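Beta-N-acetylglucosaminidase-like protein Glycoside hydrolase family 20 (Flavobacterium johnsoniae, PDB 6YHH) probably hydrolyses terminal beta-linked N-acetylglucosamine residues from chitin oligosaccharides as a family 20 chitobiase in bacterial chitin breakdown. Local coordinates at residues N515-F528 with V599-V613. Residues are numbered along the deposited sequence; the frame is centred on the assembly and turned at random.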
ATOM      1  N   ASN A 515       8.451  12.236   6.971  1.00  7.98           N
ATOM      2  CA  ASN A 515       8.676  11.964   8.388  1.00  8.01           C
ATOM      3  C   ASN A 515       9.986  12.655   8.852  1.00  7.90           C
ATOM      4  O   ASN A 515      10.021  13.312   9.887  1.00  8.16           O
ATOM      5  CB  ASN A 515       8.757  10.452   8.610  1.00  8.20           C
ATOM      6  CG  ASN A 515       9.017  10.148  10.064  1.00  8.86           C
ATOM      7  OD1 ASN A 515       8.232  10.552  10.923  1.00 10.07           O
ATOM      8  ND2 ASN A 515      10.126   9.425  10.345  1.00  7.73           N
ATOM      9  N   ILE A 516      11.048  12.459   8.105  1.00  7.89           N
ATOM     10  CA  ILE A 516      12.323  13.012   8.458  1.00  8.96           C
ATOM     11  C   ILE A 516      12.295  14.575   8.512  1.00  8.51           C
ATOM     12  O   ILE A 516      12.861  15.159   9.454  1.00  8.39           O
ATOM     13  CB  ILE A 516      13.410  12.538   7.479  1.00 10.09           C
ATOM     14  CG1 ILE A 516      13.635  11.071   7.696  1.00 10.60           C
ATOM     15  CG2 ILE A 516      14.690  13.325   7.564  1.00 11.83           C
ATOM     16  CD1 ILE A 516      14.491  10.519   6.526  1.00 11.44           C
ATOM     17  N   ALA A 517      11.611  15.152   7.517  1.00  8.40           N
ATOM     18  CA  ALA A 517      11.533  16.601   7.373  1.00  8.54           C
ATOM     19  C   ALA A 517      10.441  17.215   8.230  1.00  8.13           C
ATOM     20  O   ALA A 517      10.234  18.394   8.123  1.00  8.73           O
ATOM     21  CB  ALA A 517      11.320  16.955   5.902  1.00  9.47           C
ATOM     22  N   ASN A 518       9.688  16.455   9.028  1.00  8.46           N
ATOM     23  CA  ASN A 518       8.589  17.022   9.757  1.00  9.38           C
ATOM     24  C   ASN A 518       7.613  17.706   8.817  1.00  9.26           C
ATOM     25  O   ASN A 518       7.041  18.768   9.131  1.00 10.65           O
ATOM     26  CB  ASN A 518       9.046  18.003  10.844  1.00  9.68           C
ATOM     27  CG  ASN A 518       8.003  18.258  11.886  1.00 12.43           C
ATOM     28  OD1 ASN A 518       7.007  17.526  12.034  1.00 14.18           O
ATOM     29  ND2 ASN A 518       8.200  19.339  12.633  1.00 12.82           N
ATOM     30  N   ASN A 519       7.391  17.097   7.660  1.00  8.57           N
ATOM     31  CA  ASN A 519       6.384  17.529   6.649  1.00  9.71           C
ATOM     32  C   ASN A 519       6.654  18.883   6.087  1.00 10.98           C
ATOM     33  O   ASN A 519       5.742  19.522   5.563  1.00 11.59           O
ATOM     34  CB  ASN A 519       4.947  17.466   7.200  1.00  9.78           C
ATOM     35  CG  ASN A 519       3.886  17.425   6.130  1.00 10.67           C
ATOM     36  OD1 ASN A 519       4.066  16.879   5.045  1.00 13.65           O
ATOM     37  ND2 ASN A 519       2.757  18.047   6.427  1.00 10.94           N
ATOM     38  N   GLN A 520       7.902  19.326   6.166  1.00  9.29           N
ATOM     39  CA  GLN A 520       8.362  20.478   5.414  1.00 10.01           C
ATOM     40  C   GLN A 520       8.672  20.053   3.989  1.00 10.37           C
ATOM     41  O   GLN A 520       8.453  18.879   3.601  1.00 11.19           O
ATOM     42  CB  GLN A 520       9.609  21.067   6.106  1.00  9.78           C
ATOM     43  CG  GLN A 520       9.387  21.514   7.562  1.00  9.72           C
ATOM     44  CD  GLN A 520      10.704  21.884   8.235  1.00 12.21           C
ATOM     45  OE1 GLN A 520      11.450  21.039   8.759  1.00 11.54           O
ATOM     46  NE2 GLN A 520      11.055  23.139   8.104  1.00 10.93           N
ATOM     47  N   ASN A 521       9.093  21.006   3.134  1.00  9.86           N
ATOM     48  CA  ASN A 521       9.433  20.729   1.783  1.00 11.99           C
ATOM     49  C   ASN A 521      10.546  19.686   1.719  1.00 11.52           C
ATOM     50  O   ASN A 521      11.589  19.947   2.318  1.00 11.08           O
ATOM     51  CB  ASN A 521       9.912  22.032   1.145  1.00 15.02           C
ATOM     52  CG  ASN A 521      10.142  21.925  -0.327  1.00 20.68           C
ATOM     53  OD1 ASN A 521      10.378  20.870  -0.906  1.00 17.75           O
ATOM     54  ND2 ASN A 521      10.120  23.085  -0.959  1.00 30.81           N
ATOM     55  N   ILE A 522      10.316  18.577   1.038  1.00  9.89           N
ATOM     56  CA  ILE A 522      11.304  17.462   1.061  1.00 10.86           C
ATOM     57  C   ILE A 522      12.357  17.560  -0.004  1.00 11.12           C
ATOM     58  O   ILE A 522      13.219  16.730  -0.067  1.00 11.13           O
ATOM     59  CB  ILE A 522      10.662  16.052   1.079  1.00 10.67           C
ATOM     60  CG1 ILE A 522       9.864  15.807  -0.213  1.00 11.27           C
ATOM     61  CG2 ILE A 522       9.797  15.872   2.301  1.00 10.88           C
ATOM     62  CD1 ILE A 522       9.310  14.395  -0.397  1.00 11.21           C
ATOM     63  N   LYS A 523      12.321  18.614  -0.818  1.00 10.20           N
ATOM     64  CA  LYS A 523      13.239  18.698  -1.950  1.00 11.92           C
ATOM     65  C   LYS A 523      14.724  18.456  -1.589  1.00 11.24           C
ATOM     66  O   LYS A 523      15.375  17.628  -2.245  1.00 11.31           O
ATOM     67  CB  LYS A 523      13.102  20.014  -2.667  1.00 14.76           C
ATOM     68  CG  LYS A 523      14.065  20.212  -3.864  1.00 20.63           C
ATOM     69  CD  LYS A 523      13.746  21.537  -4.581  1.00 26.68           C
ATOM     70  CE  LYS A 523      14.405  21.755  -5.940  1.00 32.25           C
ATOM     71  NZ  LYS A 523      15.830  22.178  -5.782  1.00 31.85           N
ATOM     72  N   SER A 524      15.241  19.153  -0.590  1.00 10.33           N
ATOM     73  CA  SER A 524      16.664  19.035  -0.257  1.00 11.23           C
ATOM     74  C   SER A 524      17.023  17.667   0.291  1.00 10.84           C
ATOM     75  O   SER A 524      18.086  17.114  -0.022  1.00 10.81           O
ATOM     76  CB  SER A 524      17.039  20.121   0.721  1.00 13.24           C
ATOM     77  OG  SER A 524      16.916  21.316  -0.011  1.00 17.85           O
ATOM     78  N   VAL A 525      16.118  17.090   1.091  1.00 10.20           N
ATOM     79  CA  VAL A 525      16.418  15.742   1.617  1.00 10.31           C
ATOM     80  C   VAL A 525      16.324  14.675   0.543  1.00  9.31           C
ATOM     81  O   VAL A 525      17.133  13.767   0.486  1.00  8.69           O
ATOM     82  CB  VAL A 525      15.585  15.436   2.875  1.00 13.12           C
ATOM     83  CG1 VAL A 525      14.140  15.321   2.634  1.00 17.66           C
ATOM     84  CG2 VAL A 525      16.110  14.181   3.522  1.00 14.11           C
ATOM     85  N   ASN A 526      15.375  14.816  -0.372  1.00  9.29           N
ATOM     86  CA  ASN A 526      15.309  13.921  -1.532  1.00  8.92           C
ATOM     87  C   ASN A 526      16.556  14.032  -2.408  1.00  8.62           C
ATOM     88  O   ASN A 526      17.161  13.027  -2.801  1.00  8.60           O
ATOM     89  CB  ASN A 526      14.052  14.247  -2.317  1.00 10.85           C
ATOM     90  CG  ASN A 526      13.801  13.238  -3.425  1.00 13.62           C
ATOM     91  OD1 ASN A 526      13.706  12.016  -3.210  1.00 13.97           O
ATOM     92  ND2 ASN A 526      13.767  13.768  -4.659  1.00 20.48           N
ATOM     93  N   GLU A 527      16.988  15.261  -2.676  1.00  8.90           N
ATOM     94  CA  GLU A 527      18.230  15.393  -3.436  1.00  9.43           C
ATOM     95  C   GLU A 527      19.409  14.800  -2.741  1.00  9.18           C
ATOM     96  O   GLU A 527      20.336  14.238  -3.379  1.00  9.94           O
ATOM     97  CB  GLU A 527      18.499  16.888  -3.806  1.00 11.98           C
ATOM     98  CG  GLU A 527      17.428  17.433  -4.709  1.00 14.31           C
ATOM     99  CD  GLU A 527      17.454  18.936  -4.882  1.00 23.91           C
ATOM    100  OE1 GLU A 527      17.985  19.670  -4.030  1.00 26.97           O
ATOM    101  OE2 GLU A 527      16.830  19.388  -5.907  1.00 29.54           O
ATOM    102  N   PHE A 528      19.469  14.915  -1.422  1.00  8.75           N
ATOM    103  CA  PHE A 528      20.595  14.301  -0.681  1.00  9.04           C
ATOM    104  C   PHE A 528      20.516  12.745  -0.746  1.00  8.71           C
ATOM    105  O   PHE A 528      21.571  12.099  -0.787  1.00  7.67           O
ATOM    106  CB  PHE A 528      20.658  14.768   0.768  1.00  9.11           C
ATOM    107  CG  PHE A 528      22.028  14.581   1.398  1.00  9.36           C
ATOM    108  CD1 PHE A 528      23.175  15.145   0.795  1.00 10.63           C
ATOM    109  CD2 PHE A 528      22.203  13.893   2.564  1.00 10.47           C
ATOM    110  CE1 PHE A 528      24.429  14.880   1.326  1.00 10.47           C
ATOM    111  CE2 PHE A 528      23.449  13.664   3.117  1.00  9.80           C
ATOM    112  CZ  PHE A 528      24.575  14.185   2.491  1.00 11.04           C
ATOM    113  N   VAL A 599      21.954  21.992  -1.550  1.00  8.92           N
ATOM    114  CA  VAL A 599      21.298  20.942  -0.769  1.00  8.59           C
ATOM    115  C   VAL A 599      21.623  21.066   0.726  1.00  8.71           C
ATOM    116  O   VAL A 599      20.749  20.985   1.583  1.00 10.20           O
ATOM    117  CB  VAL A 599      21.703  19.539  -1.316  1.00  9.21           C
ATOM    118  CG1 VAL A 599      21.331  18.446  -0.313  1.00  9.36           C
ATOM    119  CG2 VAL A 599      21.128  19.311  -2.716  1.00 11.87           C
ATOM    120  N   ASN A 600      22.864  21.311   1.036  1.00  9.48           N
ATOM    121  CA  ASN A 600      23.280  21.422   2.421  1.00 10.16           C
ATOM    122  C   ASN A 600      22.577  22.613   3.043  1.00  9.86           C
ATOM    123  O   ASN A 600      22.129  22.534   4.175  1.00  9.59           O
ATOM    124  CB  ASN A 600      24.775  21.553   2.577  1.00  9.85           C
ATOM    125  CG  ASN A 600      25.186  21.632   4.010  1.00  9.51           C
ATOM    126  OD1 ASN A 600      24.970  20.714   4.810  1.00 10.58           O
ATOM    127  ND2 ASN A 600      25.727  22.816   4.397  1.00  9.40           N
ATOM    128  N   LYS A 601      22.529  23.752   2.347  1.00  9.79           N
ATOM    129  CA  LYS A 601      21.751  24.892   2.881  1.00  9.95           C
ATOM    130  C   LYS A 601      20.321  24.515   3.163  1.00 10.32           C
ATOM    131  O   LYS A 601      19.807  24.820   4.227  1.00  9.72           O
ATOM    132  CB  LYS A 601      21.725  26.127   1.952  1.00 10.86           C
ATOM    133  CG  LYS A 601      23.124  26.736   1.722  1.00 11.67           C
ATOM    134  CD  LYS A 601      23.202  27.719   0.579  1.00 13.58           C
ATOM    135  CE  LYS A 601      22.538  29.041   0.808  1.00 15.42           C
ATOM    136  NZ  LYS A 601      22.137  29.833  -0.432  1.00 14.50           N
ATOM    137  N   GLY A 602      19.697  23.773   2.269  1.00 10.28           N
ATOM    138  CA  GLY A 602      18.334  23.375   2.460  1.00 10.11           C
ATOM    139  C   GLY A 602      18.125  22.467   3.636  1.00  9.67           C
ATOM    140  O   GLY A 602      17.168  22.643   4.427  1.00 10.69           O
ATOM    141  N   LEU A 603      19.074  21.558   3.852  1.00 10.05           N
ATOM    142  CA  LEU A 603      18.998  20.678   4.996  1.00  9.14           C
ATOM    143  C   LEU A 603      19.155  21.439   6.320  1.00  9.03           C
ATOM    144  O   LEU A 603      18.440  21.214   7.327  1.00  8.35           O
ATOM    145  CB  LEU A 603      20.056  19.604   4.880  1.00  9.24           C
ATOM    146  CG  LEU A 603      19.873  18.585   3.744  1.00 10.06           C
ATOM    147  CD1 LEU A 603      21.078  17.624   3.755  1.00 11.21           C
ATOM    148  CD2 LEU A 603      18.545  17.855   3.938  1.00 11.22           C
ATOM    149  N   VAL A 604      20.102  22.379   6.333  1.00  8.69           N
ATOM    150  CA  VAL A 604      20.283  23.224   7.542  1.00  9.33           C
ATOM    151  C   VAL A 604      19.001  24.026   7.848  1.00  9.51           C
ATOM    152  O   VAL A 604      18.529  24.060   9.023  1.00 10.30           O
ATOM    153  CB  VAL A 604      21.539  24.103   7.405  1.00 10.17           C
ATOM    154  CG1 VAL A 604      21.596  25.151   8.496  1.00 11.06           C
ATOM    155  CG2 VAL A 604      22.805  23.221   7.454  1.00 10.16           C
ATOM    156  N   GLU A 605      18.376  24.551   6.835  1.00 10.30           N
ATOM    157  CA  GLU A 605      17.100  25.294   6.985  1.00 11.24           C
ATOM    158  C   GLU A 605      16.075  24.321   7.579  1.00 10.89           C
ATOM    159  O   GLU A 605      15.376  24.661   8.570  1.00 10.94           O
ATOM    160  CB  GLU A 605      16.546  25.793   5.674  1.00 14.98           C
ATOM    161  CG  GLU A 605      17.308  26.860   4.972  1.00 19.00           C
ATOM    162  CD  GLU A 605      16.384  27.383   3.853  1.00 24.12           C
ATOM    163  OE1 GLU A 605      15.481  28.169   4.131  1.00 29.69           O
ATOM    164  OE2 GLU A 605      16.493  26.945   2.720  1.00 31.08           O
ATOM    165  N   LEU A 606      15.936  23.121   6.989  1.00 10.64           N
ATOM    166  CA  LEU A 606      14.948  22.157   7.520  1.00 11.17           C
ATOM    167  C   LEU A 606      15.147  21.783   8.929  1.00 10.19           C
ATOM    168  O   LEU A 606      14.179  21.578   9.714  1.00  9.67           O
ATOM    169  CB  LEU A 606      14.927  20.854   6.706  1.00 13.69           C
ATOM    170  CG  LEU A 606      14.445  20.914   5.263  1.00 16.88           C
ATOM    171  CD1 LEU A 606      14.602  19.565   4.618  1.00 18.80           C
ATOM    172  CD2 LEU A 606      13.053  21.475   5.142  1.00 17.75           C
ATOM    173  N   SER A 607      16.446  21.606   9.307  1.00  9.26           N
ATOM    174  CA  SER A 607      16.784  21.128  10.621  1.00  8.83           C
ATOM    175  C   SER A 607      16.302  21.953  11.816  1.00 10.03           C
ATOM    176  O   SER A 607      16.095  21.382  12.909  1.00 10.32           O
ATOM    177  CB  SER A 607      18.274  20.893  10.726  1.00  9.48           C
ATOM    178  OG  SER A 607      18.953  22.133  10.936  1.00  9.02           O
ATOM    179  N   ALA A 608      15.952  23.255  11.574  1.00  9.78           N
ATOM    180  CA  ALA A 608      15.431  24.097  12.634  1.00 10.80           C
ATOM    181  C   ALA A 608      14.181  23.528  13.257  1.00 10.92           C
ATOM    182  O   ALA A 608      13.917  23.757  14.435  1.00 10.28           O
ATOM    183  CB  ALA A 608      15.194  25.483  12.058  1.00 11.34           C
ATOM    184  N   ASN A 609      13.420  22.780  12.457  1.00 10.67           N
ATOM    185  CA  ASN A 609      12.163  22.171  12.932  1.00 11.82           C
ATOM    186  C   ASN A 609      12.074  20.670  12.606  1.00 10.71           C
ATOM    187  O   ASN A 609      10.971  20.158  12.371  1.00 10.55           O
ATOM    188  CB  ASN A 609      10.974  22.916  12.340  1.00 13.40           C
ATOM    189  CG  ASN A 609       9.616  22.544  13.010  1.00 15.71           C
ATOM    190  OD1 ASN A 609       9.532  22.213  14.210  1.00 18.08           O
ATOM    191  ND2 ASN A 609       8.532  22.669  12.220  1.00 19.78           N
ATOM    192  N   ALA A 610      13.225  19.986  12.593  1.00  9.60           N
ATOM    193  CA  ALA A 610      13.222  18.558  12.181  1.00  8.59           C
ATOM    194  C   ALA A 610      14.428  17.830  12.813  1.00  8.76           C
ATOM    195  O   ALA A 610      15.479  17.741  12.177  1.00  9.40           O
ATOM    196  CB  ALA A 610      13.268  18.428  10.674  1.00  8.67           C
ATOM    197  N   PRO A 611      14.280  17.277  14.039  1.00  8.64           N
ATOM    198  CA  PRO A 611      15.347  16.581  14.652  1.00  8.72           C
ATOM    199  C   PRO A 611      15.914  15.433  13.819  1.00  8.63           C
ATOM    200  O   PRO A 611      17.096  15.078  14.018  1.00  7.73           O
ATOM    201  CB  PRO A 611      14.745  16.092  16.010  1.00 10.18           C
ATOM    202  CG  PRO A 611      13.665  17.101  16.301  1.00  9.64           C
ATOM    203  CD  PRO A 611      13.098  17.404  14.915  1.00  9.68           C
ATOM    204  N   LEU A 612      15.062  14.754  13.012  1.00  8.52           N
ATOM    205  CA  LEU A 612      15.561  13.610  12.265  1.00  9.18           C
ATOM    206  C   LEU A 612      16.484  14.012  11.096  1.00  8.39           C
ATOM    207  O   LEU A 612      17.040  13.154  10.431  1.00  8.56           O
ATOM    208  CB  LEU A 612      14.418  12.736  11.760  1.00  9.98           C
ATOM    209  CG  LEU A 612      13.504  12.158  12.851  1.00 10.49           C
ATOM    210  CD1 LEU A 612      12.442  11.339  12.189  1.00 11.36           C
ATOM    211  CD2 LEU A 612      14.240  11.401  13.850  1.00 11.14           C
ATOM    212  N   VAL A 613      16.647  15.310  10.834  1.00  8.31           N
ATOM    213  CA  VAL A 613      17.642  15.789   9.884  1.00  8.09           C
ATOM    214  C   VAL A 613      19.043  15.904  10.535  1.00  8.41           C
ATOM    215  O   VAL A 613      20.065  15.819   9.878  1.00  8.25           O
ATOM    216  CB  VAL A 613      17.147  17.113   9.248  1.00  9.09           C
ATOM    217  CG1 VAL A 613      18.251  17.746   8.401  1.00 10.11           C
ATOM    218  CG2 VAL A 613      15.905  16.889   8.365  1.00 10.24           C
TER
HETATM  219  O   HOH W   1      12.338  15.458  12.193  1.00 10.56           O
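Val599 divides its methyls: CG1 lies 3.5 Å from Ser524 O and also meets Phe528, while CG2 touches the side chain of Glu527, whose carboxylate is drawn to Lys523 by a salt bridge. One turn on, Gly602 lets the helices come close. Ser524 OG sits 3.5 Å from Gly602 CA, where any CB would collide with it. Leu603 then splits its branches, CD1 resting over one face of the Phe528 ring, 4.0 Å from CG, and CD2 reaching the backbone of Val525. Ser620 and Ile616 also touch both Phe528 and Leu603. Leu606 and Gln520 lie alongside each other, pointing opposite ways, with Leu606 CD2 3.6 Å from Gln520 CB and also near Asn521 O.

Further along, Asn609 O accepts a bond from Asn518 ND2 (2.9 Å, 152° at the hydrogen), the donor lying nearly in line with the C=O. With chi1 at -161°, the Asn518 amide swings beside its own carbonyl carbon and crosses to this oxygen. An alanine at Asn518 would probably leave Asn609 O without this donor and break the one direct hydrogen bond between the two segments. Ala610 CB packs 3.5 Å from Ile516 O, which a water links to Leu612 N. Leu612 CD1 approaches Asn515, whose amide is bound by Arg497 and Gly54 of the second subunit, and Val613 CG2 meets Ile516 CG2 at 3.8 Å. Segments 523-528 and 599-607 thus form a helix-helix packing, axes 8.4 Å apart at -130°, while the Schellman-capped end of helix 507-517 meets residues 610-613, in the helical C-terminal region at the dimer interface.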